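Local coordinates for protein cytolethal distending toxin subunit A (Haemophilus ducreyi, PDB 1SR4) that forms, probably with CdtC, the lectin-like heterodimer needed to deliver the genotoxic subunit CdtB of the tripartite cytolethal distending toxin into host cells, at residues A[64-69]-A[190-195]; A[162-167]-A[175-180]. All coordinates share one frame; numbering follows the deposited sequence.

Interaction 1: residues A[64-69]-A[190-195]; sequences MGQNGA and DQTWYL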
loop_
_atom_site.group_PDB
_atom_site.type_symbol
_atom_site.label_atom_id
_atom_site.label_comp_id
_atom_site.label_asym_id
_atom_site.label_seq_id
_atom_site.Cartn_x
_atom_site.Cartn_y
_atom_site.Cartn_z
ATOM N N MET A 64 3.435 -14.892 3.467
ATOM C CA MET A 64 4.381 -15.731 2.738
ATOM C C MET A 64 5.807 -15.602 3.244
ATOM O O MET A 64 6.317 -14.492 3.384
ATOM C CB MET A 64 4.339 -15.352 1.241
ATOM C CG MET A 64 5.322 -16.151 0.370
ATOM S SD MET A 64 5.518 -15.516 -1.337
ATOM C CE MET A 64 3.908 -15.808 -2.087
ATOM N N GLY A 65 6.454 -16.733 3.511
ATOM C CA GLY A 65 7.832 -16.694 3.967
ATOM C C GLY A 65 8.740 -16.485 2.770
ATOM O O GLY A 65 8.292 -16.529 1.616
ATOM N N GLN A 66 10.026 -16.278 3.027
ATOM C CA GLN A 66 10.968 -16.008 1.945
ATOM C C GLN A 66 11.172 -17.187 1.002
ATOM O O GLN A 66 11.720 -17.033 -0.100
ATOM C CB GLN A 66 12.300 -15.564 2.532
ATOM C CG GLN A 66 12.182 -14.268 3.319
ATOM C CD GLN A 66 13.374 -13.392 3.089
ATOM O OE1 GLN A 66 13.417 -12.632 2.122
ATOM N NE2 GLN A 66 14.371 -13.507 3.961
ATOM N N ASN A 67 10.702 -18.353 1.437
ATOM C CA ASN A 67 10.818 -19.587 0.666
ATOM C C ASN A 67 9.493 -19.879 -0.054
ATOM O O ASN A 67 9.325 -20.943 -0.662
ATOM C CB ASN A 67 11.185 -20.748 1.603
ATOM C CG ASN A 67 10.112 -21.014 2.646
ATOM O OD1 ASN A 67 9.161 -20.237 2.792
ATOM N ND2 ASN A 67 10.272 -22.107 3.395
ATOM N N GLY A 68 8.571 -18.915 0.014
ATOM C CA GLY A 68 7.277 -19.043 -0.649
ATOM C C GLY A 68 6.214 -19.785 0.149
ATOM O O GLY A 68 5.053 -19.871 -0.281
ATOM N N ALA A 69 6.595 -20.323 1.307
ATOM C CA ALA A 69 5.664 -21.075 2.136
ATOM C C ALA A 69 4.666 -20.115 2.764
ATOM O O ALA A 69 5.040 -19.036 3.231
ATOM C CB ALA A 69 6.429 -21.864 3.215
ATOM N N ASP A 190 14.466 -17.883 9.875
ATOM C CA ASP A 190 14.172 -16.598 9.237
ATOM C C ASP A 190 12.926 -16.041 9.919
ATOM O O ASP A 190 12.070 -16.810 10.378
ATOM C CB ASP A 190 13.904 -16.835 7.755
ATOM C CG ASP A 190 13.990 -15.568 6.908
ATOM O OD1 ASP A 190 13.566 -14.469 7.330
ATOM O OD2 ASP A 190 14.457 -15.690 5.765
ATOM N N GLN A 191 12.831 -14.719 10.018
ATOM C CA GLN A 191 11.666 -14.123 10.652
ATOM C C GLN A 191 10.995 -13.113 9.735
ATOM O O GLN A 191 10.135 -12.347 10.182
ATOM C CB GLN A 191 12.044 -13.443 11.980
ATOM C CG GLN A 191 12.620 -14.386 13.030
ATOM C CD GLN A 191 12.900 -13.686 14.352
ATOM O OE1 GLN A 191 13.340 -12.531 14.372
ATOM N NE2 GLN A 191 12.661 -14.385 15.465
ATOM N N THR A 192 11.367 -13.094 8.455
ATOM C CA THR A 192 10.726 -12.129 7.560
ATOM C C THR A 192 9.618 -12.781 6.744
ATOM O O THR A 192 9.764 -13.891 6.222
ATOM C CB THR A 192 11.741 -11.426 6.600
ATOM O OG1 THR A 192 12.570 -12.391 5.975
ATOM C CG2 THR A 192 12.642 -10.478 7.370
ATOM N N TRP A 193 8.506 -12.056 6.652
ATOM C CA TRP A 193 7.309 -12.482 5.940
ATOM C C TRP A 193 6.860 -11.412 4.967
ATOM O O TRP A 193 7.148 -10.231 5.181
ATOM C CB TRP A 193 6.173 -12.694 6.940
ATOM C CG TRP A 193 6.398 -13.830 7.893
ATOM C CD1 TRP A 193 7.073 -13.801 9.093
ATOM C CD2 TRP A 193 5.953 -15.174 7.708
ATOM N NE1 TRP A 193 7.065 -15.065 9.662
ATOM C CE2 TRP A 193 6.386 -15.921 8.827
ATOM C CE3 TRP A 193 5.226 -15.821 6.697
ATOM C CZ2 TRP A 193 6.114 -17.292 8.963
ATOM C CZ3 TRP A 193 4.955 -17.185 6.835
ATOM C CH2 TRP A 193 5.401 -17.900 7.962
ATOM N N TYR A 194 6.163 -11.813 3.904
ATOM C CA TYR A 194 5.631 -10.827 2.962
ATOM C C TYR A 194 4.110 -10.820 3.066
ATOM O O TYR A 194 3.476 -11.871 3.259
ATOM C CB TYR A 194 5.997 -11.152 1.505
ATOM C CG TYR A 194 7.417 -11.642 1.275
ATOM C CD1 TYR A 194 8.523 -10.919 1.738
ATOM C CD2 TYR A 194 7.655 -12.822 0.560
ATOM C CE1 TYR A 194 9.852 -11.372 1.478
ATOM C CE2 TYR A 194 8.960 -13.280 0.307
ATOM C CZ TYR A 194 10.046 -12.552 0.764
ATOM O OH TYR A 194 11.321 -13.015 0.495
ATOM N N LEU A 195 3.526 -9.632 2.940
ATOM C CA LEU A 195 2.076 -9.480 2.954
ATOM C C LEU A 195 1.775 -9.709 1.474
ATOM O O LEU A 195 2.071 -8.856 0.638
ATOM C CB LEU A 195 1.725 -8.055 3.419
ATOM C CG LEU A 195 2.239 -7.823 4.862
ATOM C CD1 LEU A 195 2.131 -6.377 5.285
ATOM C CD2 LEU A 195 1.452 -8.718 5.793
#
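Met64 pairs with Tyr194 through two backbone bonds, Met64 N to Tyr194 O (3.0 Å, nearly straight at 176°) and Tyr194 N to Met64 O (2.7 Å). Extended at its first two torsions (chi1 179°), the Met64 chain brings SD to the edge of the Tyr194 ring, in its plane and 3.9 Å from CD2: a Met-aromatic contact suited to a pliable thioether. Gly65 packs its N against CE3 of Trp193 at 3.5 Å and begins a type I turn ending at Gly68; lacking a side chain, it leaves room for Asn67 OD1. Gln66 then uses both halves of its amide. OE1 accepts from Tyr194 OH on a lone pair (2.7 Å), the amide standing almost upright to the ring, while NE2 donates to the syn lone pair of Asp190 OD2 (2.8 Å). Next, Asn67 OD1 accepts from Ala69 N (3.0 Å) in an Asx turn. The other oxygen of Asp190, OD1, accepts from N and OG1 of Thr192. Both carboxylate oxygens are thus engaged, and the charge would probably polarise the Gln66 amide. NE2 of that amide also bonds to Gly151 O of the CdtC chain, so a buried polar network carries the strand pairing into the subunit interface.

Interaction 2: residues A[162-167]-A[175-180]; sequences CVTYNP and TVTLSV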
loop_
_atom_site.group_PDB
_atom_site.type_symbol
_atom_site.label_atom_id
_atom_site.label_comp_id
_atom_site.label_asym_id
_atom_site.label_seq_id
_atom_site.Cartn_x
_atom_site.Cartn_y
_atom_site.Cartn_z
ATOM N N CYS A 162 8.775 -13.337 18.148
ATOM C CA CYS A 162 8.457 -13.274 16.731
ATOM C C CYS A 162 8.265 -14.617 16.040
ATOM O O CYS A 162 8.886 -15.619 16.401
ATOM C CB CYS A 162 9.541 -12.448 16.025
ATOM S SG CYS A 162 9.358 -10.680 16.428
ATOM N N VAL A 163 7.390 -14.617 15.040
ATOM C CA VAL A 163 7.074 -15.814 14.262
ATOM C C VAL A 163 8.303 -16.170 13.424
ATOM O O VAL A 163 8.739 -15.407 12.559
ATOM C CB VAL A 163 5.848 -15.557 13.377
ATOM C CG1 VAL A 163 5.477 -16.816 12.593
ATOM C CG2 VAL A 163 4.686 -15.096 14.264
ATOM N N THR A 164 8.843 -17.352 13.694
ATOM C CA THR A 164 10.068 -17.853 13.074
ATOM C C THR A 164 9.824 -19.126 12.273
ATOM O O THR A 164 8.953 -19.924 12.621
ATOM C CB THR A 164 11.083 -18.164 14.207
ATOM O OG1 THR A 164 11.167 -17.025 15.072
ATOM C CG2 THR A 164 12.464 -18.516 13.655
ATOM N N TYR A 165 10.605 -19.333 11.212
ATOM C CA TYR A 165 10.448 -20.537 10.399
ATOM C C TYR A 165 11.762 -20.880 9.714
ATOM O O TYR A 165 12.655 -20.043 9.628
ATOM C CB TYR A 165 9.364 -20.329 9.329
ATOM C CG TYR A 165 9.715 -19.245 8.337
ATOM C CD1 TYR A 165 10.317 -19.555 7.108
ATOM C CD2 TYR A 165 9.473 -17.907 8.641
ATOM C CE1 TYR A 165 10.671 -18.545 6.205
ATOM C CE2 TYR A 165 9.818 -16.889 7.758
ATOM C CZ TYR A 165 10.417 -17.206 6.545
ATOM O OH TYR A 165 10.788 -16.177 5.701
ATOM N N ASN A 166 11.869 -22.113 9.227
ATOM C CA ASN A 166 13.066 -22.537 8.520
ATOM C C ASN A 166 12.807 -22.474 7.017
ATOM O O ASN A 166 12.000 -23.227 6.498
ATOM C CB ASN A 166 13.429 -23.978 8.902
ATOM C CG ASN A 166 12.251 -24.942 8.746
ATOM O OD1 ASN A 166 11.158 -24.716 9.293
ATOM N ND2 ASN A 166 12.470 -26.028 8.007
ATOM N N PRO A 167 13.477 -21.557 6.311
ATOM C CA PRO A 167 13.312 -21.418 4.863
ATOM C C PRO A 167 13.635 -22.761 4.192
ATOM O O PRO A 167 12.866 -23.250 3.363
ATOM C CB PRO A 167 14.343 -20.352 4.503
ATOM C CG PRO A 167 14.320 -19.453 5.694
ATOM C CD PRO A 167 14.281 -20.448 6.863
ATOM N N THR A 175 8.550 -25.293 9.585
ATOM C CA THR A 175 8.003 -25.416 10.936
ATOM C C THR A 175 7.929 -23.999 11.470
ATOM O O THR A 175 8.893 -23.244 11.365
ATOM C CB THR A 175 8.942 -26.273 11.809
ATOM O OG1 THR A 175 9.133 -27.537 11.156
ATOM C CG2 THR A 175 8.357 -26.507 13.208
ATOM N N VAL A 176 6.787 -23.640 12.039
ATOM C CA VAL A 176 6.568 -22.285 12.542
ATOM C C VAL A 176 6.650 -22.214 14.066
ATOM O O VAL A 176 5.918 -22.899 14.769
ATOM C CB VAL A 176 5.192 -21.774 12.071
ATOM C CG1 VAL A 176 4.974 -20.341 12.528
ATOM C CG2 VAL A 176 5.102 -21.876 10.529
ATOM N N THR A 177 7.536 -21.368 14.571
ATOM C CA THR A 177 7.715 -21.253 16.009
ATOM C C THR A 177 7.746 -19.794 16.415
ATOM O O THR A 177 7.628 -18.902 15.571
ATOM C CB THR A 177 9.059 -21.889 16.441
ATOM O OG1 THR A 177 10.133 -21.244 15.741
ATOM C CG2 THR A 177 9.102 -23.384 16.100
ATOM N N LEU A 178 7.904 -19.563 17.715
ATOM C CA LEU A 178 8.021 -18.218 18.256
ATOM C C LEU A 178 9.375 -18.159 18.965
ATOM O O LEU A 178 9.714 -19.059 19.734
ATOM C CB LEU A 178 6.909 -17.943 19.263
ATOM C CG LEU A 178 5.515 -17.761 18.673
ATOM C CD1 LEU A 178 4.494 -17.583 19.790
ATOM C CD2 LEU A 178 5.537 -16.532 17.757
ATOM N N SER A 179 10.167 -17.131 18.685
ATOM C CA SER A 179 11.461 -16.999 19.355
ATOM C C SER A 179 11.866 -15.532 19.448
ATOM O O SER A 179 11.158 -14.649 18.954
ATOM C CB SER A 179 12.548 -17.823 18.638
ATOM O OG SER A 179 12.719 -17.389 17.304
ATOM N N VAL A 180 13.006 -15.265 20.075
ATOM C CA VAL A 180 13.447 -13.892 20.251
ATOM C C VAL A 180 13.476 -13.148 18.916
ATOM O O VAL A 180 13.936 -13.677 17.899
ATOM C CB VAL A 180 14.845 -13.842 20.948
ATOM C CG1 VAL A 180 15.891 -14.530 20.083
ATOM C CG2 VAL A 180 15.236 -12.410 21.231
HETATM O O HOH W 1 10.081 -27.940 8.488
#
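Opposite rotations bring the hydroxyls of Thr164 and Ser179 together: OG1 of Thr164 lies anti to its carbonyl carbon (chi1 -50°), whereas OG of Ser179 sits between its backbone N and carbonyl carbon (chi1 60°). Ser179 OG donates to Thr164 OG1 over 2.7 Å and also bonds to Arg189 NH2; OG1 passes its own hydrogen to Cys162 O, reaching that oxygen from above the carbonyl plane. Threonine and serine suit the place because each short side chain carries a hydroxyl that can both donate and accept, as Thr164 OG1 does. Cys162 O thus takes two donors, the other being Ser179 N. Backbone pairs link Cys162 with Ser179 and Thr164 with Thr177, the straightest being Thr164 N to Thr177 O at 2.7 Å. On the other face, beta-branched Val163 offers one methyl to each neighbour: CG1 meets Val176 CG1 at 3.6 Å and CG2 meets Leu178 CD2 at 3.9 Å. Towards the loop, Asn166 OD1 accepts from Thr175 N (2.7 Å), and a water joins Asn166 ND2 (3.1 Å) to Thr175 OG1. Cys162 is disulfide-bonded to Cys181, just beyond the second strand. The whole is a twisted antiparallel beta hairpin, consistent with the beta-trefoil of ricin B-type lectins.

How the interactions relate
Interaction 2 is a local hairpin nested within the long chain loop that interaction 1 closes, and their centres lie 10 Å apart. Tyr165 of the hairpin joins the two: its OH is 2.6 Å from Thr192 O and 2.8 Å from Gln66 N, both probable hydrogen bonds, so one hydroxyl spans the two segments of interaction 1. Its ring also meets that of Trp193, with the planes at about 55°. Nearby, Pro167 CG packs on Asp190 CB at 3.4 Å. Gln191 NE2 bonds to Thr164 OG1, tying 190-195 to the hydroxyl pair of interaction 2. The segments of interaction 1 meet CdtC and, through Leu195, CdtB, whereas no other subunit touches the segments of interaction 2.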